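Local coordinates for protein Nadp(h)-dependent ketose reductase (Bemisia argentifolii, PDB 1E3J) that reduces ketoses such as fructose with NADP(H), as a zinc-containing member of the alcohol dehydrogenase family, at residues 162-167 with 241-246; 183-188 with 193-198. One frame throughout, in Å; residues are numbered along the deposited sequence.

Interaction 1 of 2, residues 162-167 with 241-246; sequences RRAGVQ and PNVTID
Val243 lays both of its methyl groups against Ala164 in the C-terminal turn of helix 151-164. The nearer branch is CG1, whose distance to Ala164 CB is 3.7 Å; Val243 CG2 follows at 4.0 Å from the same Ala164 CB. CG1 stands anti to the backbone N of Val243 (chi1 172°), and from there it also approaches Val166, with 4.3 Å between Val243 CG1 and Val166 CG2. No hydrogen bond crosses between the segments, and the 124 Å² they bury comes almost wholly from these three apolar side chains. Strand 243-246 is an inner strand of the six-stranded parallel sheet of the Rossmann-type domain, between strands 171-175 and 266-269, and this C-terminal turn packs on Val243. The helix stops in a Schellman motif: Gly165 takes a positive phi (73°), and its N bonds back to Arg162 O at 3.0 Å. The turn carries Val166 round beside Ala164. Beyond it, Gln167 NE2 donates to Gly165 O at 3.2 Å, nearly straight at 162°, with the acceptor lying in the Gln167 amide plane. On the helix's last turn, Arg163 forms a salt bridge with Asp290 of a second subunit.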
ATOM      1  N   ARG A 162       7.922   3.014 -10.531  1.00 31.77           N
ATOM      2  CA  ARG A 162       6.696   2.741  -9.812  1.00 31.78           C
ATOM      3  C   ARG A 162       6.880   1.669  -8.782  1.00 31.23           C
ATOM      4  O   ARG A 162       6.366   1.782  -7.697  1.00 29.64           O
ATOM      5  CB  ARG A 162       5.562   2.374 -10.759  1.00 34.87           C
ATOM      6  CG  ARG A 162       5.207   3.501 -11.730  1.00 34.22           C
ATOM      7  CD  ARG A 162       4.158   3.029 -12.718  1.00 36.19           C
ATOM      8  NE  ARG A 162       2.821   3.014 -12.134  1.00 39.38           N
ATOM      9  CZ  ARG A 162       1.769   2.379 -12.652  1.00 41.58           C
ATOM     10  NH1 ARG A 162       1.872   1.673 -13.777  1.00 40.23           N
ATOM     11  NH2 ARG A 162       0.592   2.493 -12.060  1.00 42.39           N
ATOM     12  N   ARG A 163       7.643   0.630  -9.076  1.00 31.72           N
ATOM     13  CA  ARG A 163       7.813  -0.364  -8.030  1.00 31.71           C
ATOM     14  C   ARG A 163       8.586   0.235  -6.841  1.00 32.81           C
ATOM     15  O   ARG A 163       8.375  -0.175  -5.693  1.00 31.12           O
ATOM     16  CB  ARG A 163       8.549  -1.607  -8.540  1.00 34.21           C
ATOM     17  CG  ARG A 163       7.657  -2.547  -9.367  1.00 37.08           C
ATOM     18  CD  ARG A 163       8.047  -4.006  -9.088  1.00 39.16           C
ATOM     19  NE  ARG A 163       7.570  -4.397  -7.767  1.00 40.67           N
ATOM     20  CZ  ARG A 163       8.180  -5.256  -6.960  1.00 37.69           C
ATOM     21  NH1 ARG A 163       9.313  -5.833  -7.310  1.00 34.95           N
ATOM     22  NH2 ARG A 163       7.622  -5.540  -5.798  1.00 39.10           N
ATOM     23  N   ALA A 164       9.476   1.195  -7.103  1.00 31.25           N
ATOM     24  CA  ALA A 164      10.231   1.786  -6.006  1.00 32.52           C
ATOM     25  C   ALA A 164       9.443   2.961  -5.385  1.00 32.47           C
ATOM     26  O   ALA A 164       9.862   3.510  -4.403  1.00 33.56           O
ATOM     27  CB  ALA A 164      11.588   2.295  -6.503  1.00 31.01           C
ATOM     28  N   GLY A 165       8.326   3.359  -5.974  1.00 33.36           N
ATOM     29  CA  GLY A 165       7.605   4.509  -5.426  1.00 32.86           C
ATOM     30  C   GLY A 165       8.312   5.853  -5.687  1.00 35.08           C
ATOM     31  O   GLY A 165       8.188   6.785  -4.875  1.00 35.94           O
ATOM     32  N   VAL A 166       9.032   5.998  -6.809  1.00 32.07           N
ATOM     33  CA  VAL A 166       9.725   7.255  -7.067  1.00 32.99           C
ATOM     34  C   VAL A 166       8.730   8.422  -7.140  1.00 32.85           C
ATOM     35  O   VAL A 166       7.745   8.340  -7.844  1.00 34.49           O
ATOM     36  CB  VAL A 166      10.522   7.202  -8.390  1.00 33.56           C
ATOM     37  CG1 VAL A 166      11.127   8.595  -8.684  1.00 33.69           C
ATOM     38  CG2 VAL A 166      11.655   6.211  -8.274  1.00 31.96           C
ATOM     39  N   GLN A 167       8.981   9.517  -6.444  1.00 31.64           N
ATOM     40  CA  GLN A 167       8.022  10.645  -6.482  1.00 32.98           C
ATOM     41  C   GLN A 167       8.676  11.953  -6.027  1.00 32.56           C
ATOM     42  O   GLN A 167       9.874  11.972  -5.796  1.00 34.75           O
ATOM     43  CB  GLN A 167       6.822  10.316  -5.560  1.00 31.16           C
ATOM     44  CG  GLN A 167       7.222  10.005  -4.092  1.00 34.86           C
ATOM     45  CD  GLN A 167       6.014   9.515  -3.247  1.00 40.73           C
ATOM     46  OE1 GLN A 167       5.273  10.325  -2.661  1.00 37.84           O
ATOM     47  NE2 GLN A 167       5.805   8.173  -3.209  1.00 37.60           N
ATOM     48  N   PRO A 241      20.640   8.553  -1.420  1.00 43.10           N
ATOM     49  CA  PRO A 241      19.503   8.322  -2.324  1.00 40.88           C
ATOM     50  C   PRO A 241      18.562   7.328  -1.648  1.00 36.80           C
ATOM     51  O   PRO A 241      19.042   6.365  -1.092  1.00 33.94           O
ATOM     52  CB  PRO A 241      20.161   7.717  -3.562  1.00 40.97           C
ATOM     53  CG  PRO A 241      21.310   6.960  -2.988  1.00 43.51           C
ATOM     54  CD  PRO A 241      21.860   7.909  -1.927  1.00 44.24           C
ATOM     55  N   ASN A 242      17.254   7.560  -1.633  1.00 35.43           N
ATOM     56  CA  ASN A 242      16.428   6.550  -0.999  1.00 35.90           C
ATOM     57  C   ASN A 242      16.020   5.444  -1.978  1.00 35.42           C
ATOM     58  O   ASN A 242      15.457   4.410  -1.569  1.00 31.91           O
ATOM     59  CB  ASN A 242      15.241   7.148  -0.240  1.00 39.00           C
ATOM     60  CG  ASN A 242      14.415   8.083  -1.061  1.00 44.58           C
ATOM     61  OD1 ASN A 242      14.942   8.923  -1.786  1.00 45.97           O
ATOM     62  ND2 ASN A 242      13.084   7.973  -0.920  1.00 45.03           N
ATOM     63  N   VAL A 243      16.344   5.665  -3.258  1.00 32.67           N
ATOM     64  CA  VAL A 243      16.102   4.684  -4.289  1.00 31.18           C
ATOM     65  C   VAL A 243      17.318   4.613  -5.192  1.00 33.65           C
ATOM     66  O   VAL A 243      17.758   5.613  -5.778  1.00 36.28           O
ATOM     67  CB  VAL A 243      14.885   5.022  -5.155  1.00 32.27           C
ATOM     68  CG1 VAL A 243      14.812   4.031  -6.344  1.00 29.67           C
ATOM     69  CG2 VAL A 243      13.605   4.972  -4.320  1.00 25.53           C
ATOM     70  N   THR A 244      17.896   3.427  -5.272  1.00 34.50           N
ATOM     71  CA  THR A 244      19.009   3.193  -6.139  1.00 34.27           C
ATOM     72  C   THR A 244      18.540   2.204  -7.211  1.00 35.05           C
ATOM     73  O   THR A 244      17.920   1.180  -6.907  1.00 36.66           O
ATOM     74  CB  THR A 244      20.185   2.561  -5.354  1.00 38.66           C
ATOM     75  OG1 THR A 244      20.632   3.477  -4.338  1.00 41.75           O
ATOM     76  CG2 THR A 244      21.345   2.246  -6.298  1.00 34.11           C
ATOM     77  N   ILE A 245      18.863   2.490  -8.459  1.00 33.91           N
ATOM     78  CA  ILE A 245      18.492   1.635  -9.550  1.00 33.94           C
ATOM     79  C   ILE A 245      19.749   1.106 -10.182  1.00 35.50           C
ATOM     80  O   ILE A 245      20.470   1.829 -10.836  1.00 36.58           O
ATOM     81  CB  ILE A 245      17.657   2.409 -10.599  1.00 32.97           C
ATOM     82  CG1 ILE A 245      16.480   3.092  -9.903  1.00 30.98           C
ATOM     83  CG2 ILE A 245      17.117   1.441 -11.686  1.00 30.82           C
ATOM     84  CD1 ILE A 245      15.549   3.792 -10.841  1.00 29.10           C
ATOM     85  N   ASP A 246      20.042  -0.159  -9.949  1.00 39.32           N
ATOM     86  CA  ASP A 246      21.210  -0.748 -10.547  1.00 43.91           C
ATOM     87  C   ASP A 246      20.857  -1.230 -11.944  1.00 46.63           C
ATOM     88  O   ASP A 246      19.948  -2.067 -12.118  1.00 46.83           O
ATOM     89  CB  ASP A 246      21.726  -1.959  -9.784  1.00 47.38           C
ATOM     90  CG  ASP A 246      22.802  -2.712 -10.601  1.00 51.88           C
ATOM     91  OD1 ASP A 246      23.767  -2.020 -11.012  1.00 52.22           O
ATOM     92  OD2 ASP A 246      22.672  -3.948 -10.859  1.00 51.01           O
TER

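Interaction 2 of 2, residues 183-188 with 193-198; sequences VSVLAA and AFVVCT
Val195 meets the helix with both methyl groups, each on a different residue. Its CG2 comes closest, 3.6 Å from Ala188 CB, while Val195 CG1 lies 4.1 Å from Val185 CG2, the two valine side chains running obliquely past each other. With chi1 at 180°, CG1 is anti to the backbone N and CG2 anti to the carbonyl carbon, a setting that divides the branches between two helix positions about one turn apart. Two residues further along the strand, Cys197 faces the same helix, and its SG is 4.2 Å from Val185 CG2, so that this one methyl touches both strand residues. The short axes of helix 183-188 and strand 194-198 pass 8.8 Å apart at 167°, almost antiparallel. This is the return half of a beta-alpha-beta crossover, in which strand 171-175 leads into helix 179-190 and the chain comes back as strand 194-199 beside the first strand. The unit opens the Rossmann-type fold, and the helix carries the last glycine of a GxGxxG sequence consistent with dinucleotide binding. Ala188 also touches Cys161 of helix 151-164. Toward the short connection between helix and strand, Ala193 CB lies 3.3 Å from Ala188 O and 4.4 Å from Ala188 CB. The polar edge is a backbone bond: Ala193 N donates to Ala188 O at 2.9 Å. Further out, Lys189 NZ bonds to Ala193 O.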
ATOM      1  N   VAL A 183      16.847   5.436 -19.605  1.00 34.08           N
ATOM      2  CA  VAL A 183      15.377   5.549 -19.462  1.00 34.59           C
ATOM      3  C   VAL A 183      15.009   5.708 -17.968  1.00 34.21           C
ATOM      4  O   VAL A 183      14.065   6.428 -17.643  1.00 32.92           O
ATOM      5  CB  VAL A 183      14.581   4.375 -20.117  1.00 32.23           C
ATOM      6  CG1 VAL A 183      14.778   4.418 -21.599  1.00 35.09           C
ATOM      7  CG2 VAL A 183      15.009   3.038 -19.604  1.00 33.15           C
ATOM      8  N   SER A 184      15.783   5.095 -17.069  1.00 33.42           N
ATOM      9  CA  SER A 184      15.526   5.273 -15.633  1.00 34.29           C
ATOM     10  C   SER A 184      15.710   6.740 -15.258  1.00 34.65           C
ATOM     11  O   SER A 184      14.991   7.247 -14.396  1.00 34.31           O
ATOM     12  CB  SER A 184      16.480   4.441 -14.789  1.00 35.04           C
ATOM     13  OG  SER A 184      16.210   3.071 -14.969  1.00 35.41           O
ATOM     14  N   VAL A 185      16.660   7.433 -15.893  1.00 34.53           N
ATOM     15  CA  VAL A 185      16.861   8.846 -15.570  1.00 34.75           C
ATOM     16  C   VAL A 185      15.647   9.615 -16.026  1.00 35.05           C
ATOM     17  O   VAL A 185      15.075  10.435 -15.272  1.00 37.37           O
ATOM     18  CB  VAL A 185      18.135   9.436 -16.247  1.00 37.48           C
ATOM     19  CG1 VAL A 185      18.102  10.979 -16.199  1.00 36.93           C
ATOM     20  CG2 VAL A 185      19.394   8.931 -15.525  1.00 32.57           C
ATOM     21  N   LEU A 186      15.252   9.359 -17.263  1.00 33.34           N
ATOM     22  CA  LEU A 186      14.080  10.004 -17.851  1.00 34.71           C
ATOM     23  C   LEU A 186      12.795   9.743 -17.011  1.00 35.67           C
ATOM     24  O   LEU A 186      12.079  10.690 -16.656  1.00 36.23           O
ATOM     25  CB  LEU A 186      13.881   9.498 -19.292  1.00 34.76           C
ATOM     26  CG  LEU A 186      14.980   9.947 -20.303  1.00 36.24           C
ATOM     27  CD1 LEU A 186      14.844   9.187 -21.601  1.00 33.33           C
ATOM     28  CD2 LEU A 186      14.818  11.445 -20.572  1.00 34.59           C
ATOM     29  N   ALA A 187      12.525   8.477 -16.680  1.00 31.79           N
ATOM     30  CA  ALA A 187      11.335   8.146 -15.903  1.00 33.62           C
ATOM     31  C   ALA A 187      11.401   8.777 -14.503  1.00 30.70           C
ATOM     32  O   ALA A 187      10.452   9.382 -14.051  1.00 31.03           O
ATOM     33  CB  ALA A 187      11.166   6.599 -15.791  1.00 31.87           C
ATOM     34  N   ALA A 188      12.545   8.673 -13.850  1.00 30.08           N
ATOM     35  CA  ALA A 188      12.695   9.209 -12.516  1.00 30.77           C
ATOM     36  C   ALA A 188      12.527  10.736 -12.498  1.00 33.54           C
ATOM     37  O   ALA A 188      11.890  11.297 -11.571  1.00 33.30           O
ATOM     38  CB  ALA A 188      14.031   8.795 -11.945  1.00 29.88           C
ATOM     39  N   ALA A 193      11.616  13.141  -9.289  1.00 33.85           N
ATOM     40  CA  ALA A 193      12.764  12.876  -8.419  1.00 35.64           C
ATOM     41  C   ALA A 193      13.976  13.738  -8.708  1.00 35.91           C
ATOM     42  O   ALA A 193      14.098  14.364  -9.774  1.00 35.32           O
ATOM     43  CB  ALA A 193      13.195  11.422  -8.555  1.00 32.42           C
ATOM     44  N   PHE A 194      14.895  13.724  -7.749  1.00 35.94           N
ATOM     45  CA  PHE A 194      16.189  14.380  -7.915  1.00 36.42           C
ATOM     46  C   PHE A 194      17.027  13.158  -8.312  1.00 36.95           C
ATOM     47  O   PHE A 194      16.987  12.135  -7.612  1.00 37.06           O
ATOM     48  CB  PHE A 194      16.689  14.924  -6.593  1.00 35.87           C
ATOM     49  CG  PHE A 194      18.068  15.524  -6.672  1.00 39.54           C
ATOM     50  CD1 PHE A 194      19.198  14.722  -6.498  1.00 38.97           C
ATOM     51  CD2 PHE A 194      18.234  16.910  -6.888  1.00 39.66           C
ATOM     52  CE1 PHE A 194      20.497  15.288  -6.530  1.00 41.49           C
ATOM     53  CE2 PHE A 194      19.499  17.490  -6.921  1.00 40.44           C
ATOM     54  CZ  PHE A 194      20.644  16.680  -6.741  1.00 41.63           C
ATOM     55  N   VAL A 195      17.767  13.251  -9.414  1.00 36.04           N
ATOM     56  CA  VAL A 195      18.546  12.133  -9.903  1.00 34.74           C
ATOM     57  C   VAL A 195      20.072  12.316 -10.015  1.00 38.23           C
ATOM     58  O   VAL A 195      20.563  13.331 -10.514  1.00 37.96           O
ATOM     59  CB  VAL A 195      18.039  11.730 -11.293  1.00 34.58           C
ATOM     60  CG1 VAL A 195      18.848  10.562 -11.793  1.00 33.96           C
ATOM     61  CG2 VAL A 195      16.521  11.349 -11.238  1.00 33.79           C
ATOM     62  N   VAL A 196      20.805  11.303  -9.567  1.00 38.21           N
ATOM     63  CA  VAL A 196      22.245  11.280  -9.666  1.00 39.72           C
ATOM     64  C   VAL A 196      22.512  10.075 -10.557  1.00 40.67           C
ATOM     65  O   VAL A 196      21.938   9.016 -10.354  1.00 40.23           O
ATOM     66  CB  VAL A 196      22.935  11.013  -8.318  1.00 40.51           C
ATOM     67  CG1 VAL A 196      24.422  10.803  -8.536  1.00 39.46           C
ATOM     68  CG2 VAL A 196      22.752  12.161  -7.409  1.00 42.04           C
ATOM     69  N   CYS A 197      23.383  10.244 -11.535  1.00 40.19           N
ATOM     70  CA  CYS A 197      23.698   9.182 -12.442  1.00 42.89           C
ATOM     71  C   CYS A 197      25.189   8.948 -12.454  1.00 45.31           C
ATOM     72  O   CYS A 197      25.969   9.874 -12.636  1.00 47.92           O
ATOM     73  CB  CYS A 197      23.227   9.521 -13.835  1.00 41.02           C
ATOM     74  SG  CYS A 197      23.477   8.123 -14.929  1.00 42.90           S
ATOM     75  N   THR A 198      25.558   7.692 -12.288  1.00 46.60           N
ATOM     76  CA  THR A 198      26.947   7.225 -12.209  1.00 48.98           C
ATOM     77  C   THR A 198      27.268   6.277 -13.353  1.00 48.91           C
ATOM     78  O   THR A 198      26.477   5.394 -13.630  1.00 49.23           O
ATOM     79  CB  THR A 198      27.108   6.432 -10.903  1.00 49.71           C
ATOM     80  OG1 THR A 198      27.634   7.290  -9.888  1.00 55.31           O
ATOM     81  CG2 THR A 198      27.948   5.217 -11.094  1.00 50.91           C
TER

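Overall arrangement
Interactions 1 and 2 are both buried, and both pack a helix on the same six-stranded parallel sheet, on strands 243-246 and 194-199 respectively, with strand 171-175 between them. Their centres are about 9 Å apart. They join directly where Val166 CG1 lies 3.5 Å from Ala193 CB, and again where Ile245 CG2 lies 3.8 Å from Ser184 OG. Along the chain, interaction 2 is local and nested within the much longer loop closed by interaction 1. The chemistry differs accordingly: 183-188 with 193-198 buries 223 Å² and adds a backbone hydrogen bond at the turn, whereas 162-167 with 241-246 is purely apolar, smaller, and next to a subunit interface.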